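Local coordinates for protein tryptophanyl-tRNA synthetase (Cryptosporidium parvum Iowa II, PDB 3HV0) that probably charges tRNA(Trp) with L-tryptophan at the expense of ATP, this chain being the class I synthetase part of a longer protein, at residues Q103-D117 with F147-E159. Residues are numbered along the deposited sequence; the frame is centred on the assembly and turned at random.
Sequences QDTFKVPLVIQLTDD and FDPELTFIFTNLE. With TRP (tryptophan), chain C.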
loop_
_atom_site.group_PDB
_atom_site.type_symbol
_atom_site.label_atom_id
_atom_site.label_comp_id
_atom_site.label_asym_id
_atom_site.label_seq_id
_atom_site.Cartn_x
_atom_site.Cartn_y
_atom_site.Cartn_z
ATOM N N GLN A 103 -13.492 -25.250 -9.218
ATOM C CA GLN A 103 -12.495 -25.864 -8.368
ATOM C C GLN A 103 -12.712 -27.367 -8.331
ATOM O O GLN A 103 -11.768 -28.118 -8.334
ATOM C CB GLN A 103 -12.535 -25.284 -6.952
ATOM C CG GLN A 103 -11.359 -25.729 -6.067
ATOM C CD GLN A 103 -11.474 -25.248 -4.629
ATOM O OE1 GLN A 103 -12.491 -25.465 -3.968
ATOM N NE2 GLN A 103 -10.425 -24.611 -4.133
ATOM N N ASP A 104 -13.964 -27.797 -8.304
ATOM C CA ASP A 104 -14.288 -29.214 -8.282
ATOM C C ASP A 104 -13.966 -29.857 -9.624
ATOM O O ASP A 104 -13.612 -31.030 -9.684
ATOM C CB ASP A 104 -15.779 -29.421 -7.996
ATOM C CG ASP A 104 -16.202 -28.895 -6.651
ATOM O OD1 ASP A 104 -15.337 -28.602 -5.793
ATOM O OD2 ASP A 104 -17.425 -28.770 -6.452
ATOM N N THR A 105 -14.130 -29.089 -10.698
ATOM C CA THR A 105 -14.024 -29.627 -12.048
ATOM C C THR A 105 -12.573 -29.704 -12.464
ATOM O O THR A 105 -12.147 -30.718 -12.983
ATOM C CB THR A 105 -14.805 -28.777 -13.054
ATOM O OG1 THR A 105 -16.208 -28.895 -12.780
ATOM C CG2 THR A 105 -14.556 -29.249 -14.470
ATOM N N PHE A 106 -11.808 -28.635 -12.209
ATOM C CA PHE A 106 -10.383 -28.603 -12.587
ATOM C C PHE A 106 -9.445 -29.094 -11.487
ATOM O O PHE A 106 -8.303 -29.451 -11.770
ATOM C CB PHE A 106 -9.976 -27.200 -13.049
ATOM C CG PHE A 106 -10.599 -26.800 -14.347
ATOM C CD1 PHE A 106 -11.588 -25.835 -14.389
ATOM C CD2 PHE A 106 -10.222 -27.420 -15.524
ATOM C CE1 PHE A 106 -12.174 -25.469 -15.584
ATOM C CE2 PHE A 106 -10.814 -27.062 -16.736
ATOM C CZ PHE A 106 -11.797 -26.089 -16.761
ATOM N N LYS A 107 -9.931 -29.102 -10.246
ATOM C CA LYS A 107 -9.150 -29.540 -9.085
ATOM C C LYS A 107 -7.925 -28.624 -8.892
ATOM O O LYS A 107 -6.814 -29.087 -8.668
ATOM C CB LYS A 107 -8.735 -31.006 -9.256
ATOM C CG LYS A 107 -8.939 -31.876 -8.011
ATOM C CD LYS A 107 -7.682 -32.699 -7.608
ATOM C CE LYS A 107 -7.728 -34.183 -8.057
ATOM N NZ LYS A 107 -6.952 -34.455 -9.302
ATOM N N VAL A 108 -8.124 -27.315 -8.984
ATOM C CA VAL A 108 -6.995 -26.400 -8.941
ATOM C C VAL A 108 -7.036 -25.575 -7.678
ATOM O O VAL A 108 -8.066 -25.523 -7.036
ATOM C CB VAL A 108 -6.982 -25.482 -10.160
ATOM C CG1 VAL A 108 -6.717 -26.317 -11.442
ATOM C CG2 VAL A 108 -8.285 -24.646 -10.231
ATOM N N PRO A 109 -5.903 -24.958 -7.298
ATOM C CA PRO A 109 -5.879 -24.054 -6.140
ATOM C C PRO A 109 -6.709 -22.843 -6.382
ATOM O O PRO A 109 -6.848 -22.454 -7.534
ATOM C CB PRO A 109 -4.407 -23.639 -6.023
ATOM C CG PRO A 109 -3.651 -24.706 -6.687
ATOM C CD PRO A 109 -4.543 -25.252 -7.781
ATOM N N LEU A 110 -7.231 -22.251 -5.304
ATOM C CA LEU A 110 -8.034 -21.021 -5.361
ATOM C C LEU A 110 -7.537 -20.029 -4.335
ATOM O O LEU A 110 -7.070 -20.411 -3.270
ATOM C CB LEU A 110 -9.524 -21.331 -5.095
ATOM C CG LEU A 110 -10.498 -20.194 -4.723
ATOM C CD1 LEU A 110 -10.759 -19.309 -5.903
ATOM C CD2 LEU A 110 -11.794 -20.799 -4.196
ATOM N N VAL A 111 -7.700 -18.755 -4.664
ATOM C CA VAL A 111 -7.187 -17.635 -3.900
ATOM C C VAL A 111 -8.322 -16.596 -3.826
ATOM O O VAL A 111 -8.881 -16.294 -4.854
ATOM C CB VAL A 111 -5.930 -17.091 -4.647
ATOM C CG1 VAL A 111 -5.984 -15.581 -4.811
ATOM C CG2 VAL A 111 -4.630 -17.587 -3.972
ATOM N N ILE A 112 -8.704 -16.116 -2.631
ATOM C CA ILE A 112 -9.873 -15.254 -2.443
ATOM C C ILE A 112 -9.542 -13.975 -1.602
ATOM O O ILE A 112 -9.110 -14.081 -0.462
ATOM C CB ILE A 112 -11.012 -16.010 -1.750
ATOM C CG1 ILE A 112 -11.372 -17.307 -2.513
ATOM C CG2 ILE A 112 -12.238 -15.169 -1.660
ATOM C CD1 ILE A 112 -12.495 -18.133 -1.898
ATOM N N GLN A 113 -9.797 -12.784 -2.154
ATOM C CA GLN A 113 -9.407 -11.522 -1.524
ATOM C C GLN A 113 -10.593 -10.776 -0.893
ATOM O O GLN A 113 -11.561 -10.419 -1.581
ATOM C CB GLN A 113 -8.740 -10.607 -2.561
ATOM C CG GLN A 113 -8.378 -9.218 -2.034
ATOM C CD GLN A 113 -7.802 -8.290 -3.115
ATOM O OE1 GLN A 113 -8.412 -8.099 -4.160
ATOM N NE2 GLN A 113 -6.629 -7.721 -2.859
ATOM N N LEU A 114 -10.546 -10.565 0.412
ATOM C CA LEU A 114 -11.560 -9.751 1.035
ATOM C C LEU A 114 -11.025 -8.321 1.132
ATOM O O LEU A 114 -10.062 -8.064 1.826
ATOM C CB LEU A 114 -11.958 -10.347 2.371
ATOM C CG LEU A 114 -12.869 -11.549 2.073
ATOM C CD1 LEU A 114 -12.404 -12.842 2.738
ATOM C CD2 LEU A 114 -14.303 -11.183 2.405
ATOM N N THR A 115 -11.645 -7.405 0.404
ATOM C CA THR A 115 -11.095 -6.074 0.233
ATOM C C THR A 115 -11.536 -5.100 1.316
ATOM O O THR A 115 -12.174 -4.086 1.019
ATOM C CB THR A 115 -11.421 -5.491 -1.180
ATOM O OG1 THR A 115 -12.820 -5.192 -1.315
ATOM C CG2 THR A 115 -11.038 -6.466 -2.228
ATOM N N ASP A 116 -11.155 -5.354 2.565
ATOM C CA ASP A 116 -11.541 -4.413 3.650
ATOM C C ASP A 116 -10.956 -2.998 3.475
ATOM O O ASP A 116 -11.548 -2.045 3.937
ATOM C CB ASP A 116 -11.234 -4.952 5.049
ATOM C CG ASP A 116 -9.928 -5.693 5.111
ATOM O OD1 ASP A 116 -8.870 -5.128 4.838
ATOM O OD2 ASP A 116 -9.919 -6.873 5.421
ATOM N N ASP A 117 -9.801 -2.883 2.821
ATOM C CA ASP A 117 -9.229 -1.602 2.431
ATOM C C ASP A 117 -10.091 -0.812 1.438
ATOM O O ASP A 117 -10.321 0.376 1.643
ATOM C CB ASP A 117 -7.805 -1.787 1.879
ATOM C CG ASP A 117 -7.707 -2.878 0.807
ATOM O OD1 ASP A 117 -8.748 -3.446 0.440
ATOM O OD2 ASP A 117 -6.584 -3.160 0.339
ATOM N N PHE A 147 -15.991 -24.900 -0.295
ATOM C CA PHE A 147 -14.645 -24.920 -0.855
ATOM C C PHE A 147 -13.765 -25.874 -0.060
ATOM O O PHE A 147 -13.985 -26.072 1.133
ATOM C CB PHE A 147 -14.010 -23.542 -0.822
ATOM C CG PHE A 147 -14.686 -22.539 -1.704
ATOM C CD1 PHE A 147 -15.414 -21.488 -1.155
ATOM C CD2 PHE A 147 -14.581 -22.625 -3.078
ATOM C CE1 PHE A 147 -16.043 -20.549 -1.972
ATOM C CE2 PHE A 147 -15.206 -21.696 -3.901
ATOM C CZ PHE A 147 -15.940 -20.644 -3.333
ATOM N N ASP A 148 -12.766 -26.445 -0.731
ATOM C CA ASP A 148 -11.812 -27.361 -0.094
ATOM C C ASP A 148 -10.693 -26.523 0.516
ATOM O O ASP A 148 -10.054 -25.769 -0.203
ATOM C CB ASP A 148 -11.257 -28.341 -1.138
ATOM C CG ASP A 148 -10.409 -29.451 -0.538
ATOM O OD1 ASP A 148 -9.914 -29.324 0.612
ATOM O OD2 ASP A 148 -10.226 -30.474 -1.244
ATOM N N PRO A 149 -10.454 -26.657 1.839
ATOM C CA PRO A 149 -9.386 -25.904 2.504
ATOM C C PRO A 149 -7.978 -26.303 2.068
ATOM O O PRO A 149 -7.063 -25.485 2.150
ATOM C CB PRO A 149 -9.601 -26.218 3.987
ATOM C CG PRO A 149 -10.309 -27.466 4.003
ATOM C CD PRO A 149 -11.209 -27.460 2.814
ATOM N N GLU A 150 -7.812 -27.536 1.604
ATOM C CA GLU A 150 -6.532 -27.974 1.055
ATOM C C GLU A 150 -6.229 -27.324 -0.301
ATOM O O GLU A 150 -5.083 -27.349 -0.751
ATOM C CB GLU A 150 -6.491 -29.500 0.940
ATOM C CG GLU A 150 -6.312 -30.198 2.296
ATOM C CD GLU A 150 -6.804 -31.646 2.295
ATOM O OE1 GLU A 150 -7.881 -31.912 1.705
ATOM O OE2 GLU A 150 -6.125 -32.522 2.889
ATOM N N LEU A 151 -7.242 -26.738 -0.940
ATOM C CA LEU A 151 -7.061 -26.070 -2.228
ATOM C C LEU A 151 -7.391 -24.593 -2.208
ATOM O O LEU A 151 -7.291 -23.936 -3.246
ATOM C CB LEU A 151 -7.914 -26.756 -3.306
ATOM C CG LEU A 151 -7.334 -28.039 -3.908
ATOM C CD1 LEU A 151 -8.322 -28.593 -4.918
ATOM C CD2 LEU A 151 -5.949 -27.791 -4.548
ATOM N N THR A 152 -7.768 -24.046 -1.053
ATOM C CA THR A 152 -8.262 -22.672 -1.009
ATOM C C THR A 152 -7.525 -21.827 0.004
ATOM O O THR A 152 -7.385 -22.242 1.157
ATOM C CB THR A 152 -9.758 -22.623 -0.630
ATOM O OG1 THR A 152 -10.495 -23.479 -1.496
ATOM C CG2 THR A 152 -10.307 -21.190 -0.727
ATOM N N PHE A 153 -7.111 -20.628 -0.424
ATOM C CA PHE A 153 -6.467 -19.659 0.445
ATOM C C PHE A 153 -7.273 -18.368 0.451
ATOM O O PHE A 153 -7.412 -17.701 -0.566
ATOM C CB PHE A 153 -5.006 -19.411 0.012
ATOM C CG PHE A 153 -4.359 -18.263 0.728
ATOM C CD1 PHE A 153 -4.290 -18.248 2.102
ATOM C CD2 PHE A 153 -3.862 -17.169 0.031
ATOM C CE1 PHE A 153 -3.726 -17.172 2.774
ATOM C CE2 PHE A 153 -3.281 -16.090 0.707
ATOM C CZ PHE A 153 -3.214 -16.105 2.080
ATOM N N ILE A 154 -7.815 -18.016 1.609
ATOM C CA ILE A 154 -8.624 -16.810 1.754
ATOM C C ILE A 154 -7.832 -15.824 2.607
ATOM O O ILE A 154 -7.065 -16.245 3.480
ATOM C CB ILE A 154 -9.985 -17.123 2.412
ATOM C CG1 ILE A 154 -10.616 -18.358 1.734
ATOM C CG2 ILE A 154 -10.915 -15.880 2.384
ATOM C CD1 ILE A 154 -12.039 -18.733 2.211
ATOM N N PHE A 155 -8.003 -14.525 2.343
ATOM C CA PHE A 155 -7.265 -13.510 3.058
ATOM C C PHE A 155 -7.903 -12.123 2.945
ATOM O O PHE A 155 -8.578 -11.800 1.951
ATOM C CB PHE A 155 -5.825 -13.438 2.520
ATOM C CG PHE A 155 -5.727 -12.996 1.079
ATOM C CD1 PHE A 155 -5.778 -13.923 0.045
ATOM C CD2 PHE A 155 -5.583 -11.644 0.761
ATOM C CE1 PHE A 155 -5.688 -13.514 -1.268
ATOM C CE2 PHE A 155 -5.505 -11.232 -0.544
ATOM C CZ PHE A 155 -5.560 -12.172 -1.566
ATOM N N THR A 156 -7.666 -11.294 3.959
ATOM C CA THR A 156 -8.049 -9.893 3.887
ATOM C C THR A 156 -6.845 -9.058 3.473
ATOM O O THR A 156 -5.709 -9.390 3.809
ATOM C CB THR A 156 -8.565 -9.346 5.239
ATOM O OG1 THR A 156 -7.464 -9.005 6.104
ATOM C CG2 THR A 156 -9.526 -10.330 5.908
ATOM N N ASN A 157 -7.088 -7.954 2.780
ATOM C CA ASN A 157 -6.000 -7.081 2.398
ATOM C C ASN A 157 -5.259 -6.515 3.617
ATOM O O ASN A 157 -4.054 -6.365 3.582
ATOM C CB ASN A 157 -6.485 -5.956 1.489
ATOM C CG ASN A 157 -6.722 -6.401 0.078
ATOM O OD1 ASN A 157 -6.195 -7.412 -0.361
ATOM N ND2 ASN A 157 -7.531 -5.652 -0.643
ATOM N N LEU A 158 -5.954 -6.224 4.701
ATOM C CA LEU A 158 -5.255 -5.689 5.868
ATOM C C LEU A 158 -4.238 -6.692 6.427
ATOM O O LEU A 158 -3.257 -6.308 7.066
ATOM C CB LEU A 158 -6.232 -5.220 6.959
ATOM C CG LEU A 158 -6.841 -3.813 6.750
ATOM C CD1 LEU A 158 -7.393 -3.229 8.049
ATOM C CD2 LEU A 158 -5.846 -2.839 6.220
ATOM N N GLU A 159 -4.466 -7.978 6.180
ATOM C CA GLU A 159 -3.593 -8.975 6.764
ATOM C C GLU A 159 -2.544 -9.533 5.835
ATOM O O GLU A 159 -1.549 -10.031 6.317
ATOM C CB GLU A 159 -4.415 -10.059 7.415
ATOM C CG GLU A 159 -4.873 -9.609 8.790
ATOM C CD GLU A 159 -5.836 -10.543 9.433
ATOM O OE1 GLU A 159 -6.264 -11.518 8.784
ATOM O OE2 GLU A 159 -6.168 -10.286 10.605
HETATM N N TRP C . -13.786 -5.152 -5.344
HETATM C CA TRP C . -14.635 -6.360 -5.560
HETATM C C TRP C . -16.068 -6.068 -5.141
HETATM O O TRP C . -16.313 -5.123 -4.367
HETATM C CB TRP C . -14.093 -7.597 -4.815
HETATM C CG TRP C . -13.004 -8.330 -5.561
HETATM C CD1 TRP C . -11.658 -8.315 -5.286
HETATM C CD2 TRP C . -13.162 -9.201 -6.692
HETATM N NE1 TRP C . -10.984 -9.115 -6.168
HETATM C CE2 TRP C . -11.879 -9.659 -7.050
HETATM C CE3 TRP C . -14.259 -9.636 -7.431
HETATM C CZ2 TRP C . -11.665 -10.530 -8.116
HETATM C CZ3 TRP C . -14.043 -10.497 -8.492
HETATM C CH2 TRP C . -12.749 -10.927 -8.832
HETATM O OXT TRP C . -16.987 -6.777 -5.593
#
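Strands 110-114 and 152-156 are parallel neighbours at one edge of the Rossmann-type sheet, 152-156 outermost, joined by a beta-alpha-beta crossover; Leu110 pairs with Thr152. Backbone bonds alternate between the strands, from Leu110 N to Leu151 O (2.7 Å) up to Asn157 N on Leu114 O. Toward the C-terminal ends of the strands, Gln113, Asn157 and Asp117 form a polar chain. Gln113 CA makes a CH-pi contact over one face of the Phe155 ring, and CB lies against CZ. Extended, with CG anti to its N (chi1 176°), Gln113 puts NE2 2.6 Å from Asn157 OD1, a short but bent bond (140° at the hydrogen) on a lone pair of OD1. The other half of that amide, Asn157 ND2, gives an almost straight bond to Asp117 OD1 (2.7 Å), so both ends of the Asn157 amide are gripped. Asp117 OD2 is hydrogen-bonded to Tyr165 OH of the second subunit. Gln113 NE2 has a further acceptor in Val200 O, while OE1 bonds Tyr78 OH and lies 3.4 Å from NE1 of the bound tryptophan; Thr115 CG2 touches the ligand's CD1. At the other end, Gln103 NE2 meets Thr152 OG1 at 2.9 Å, in its own amide plane, and OE1 sits at the edge of the Phe147 ring. Ile112 CD1 lies over one face of that ring, toward the rim. Substrate lying at the C-terminal ends of parallel strands is characteristic of the class I synthetase catalytic domain.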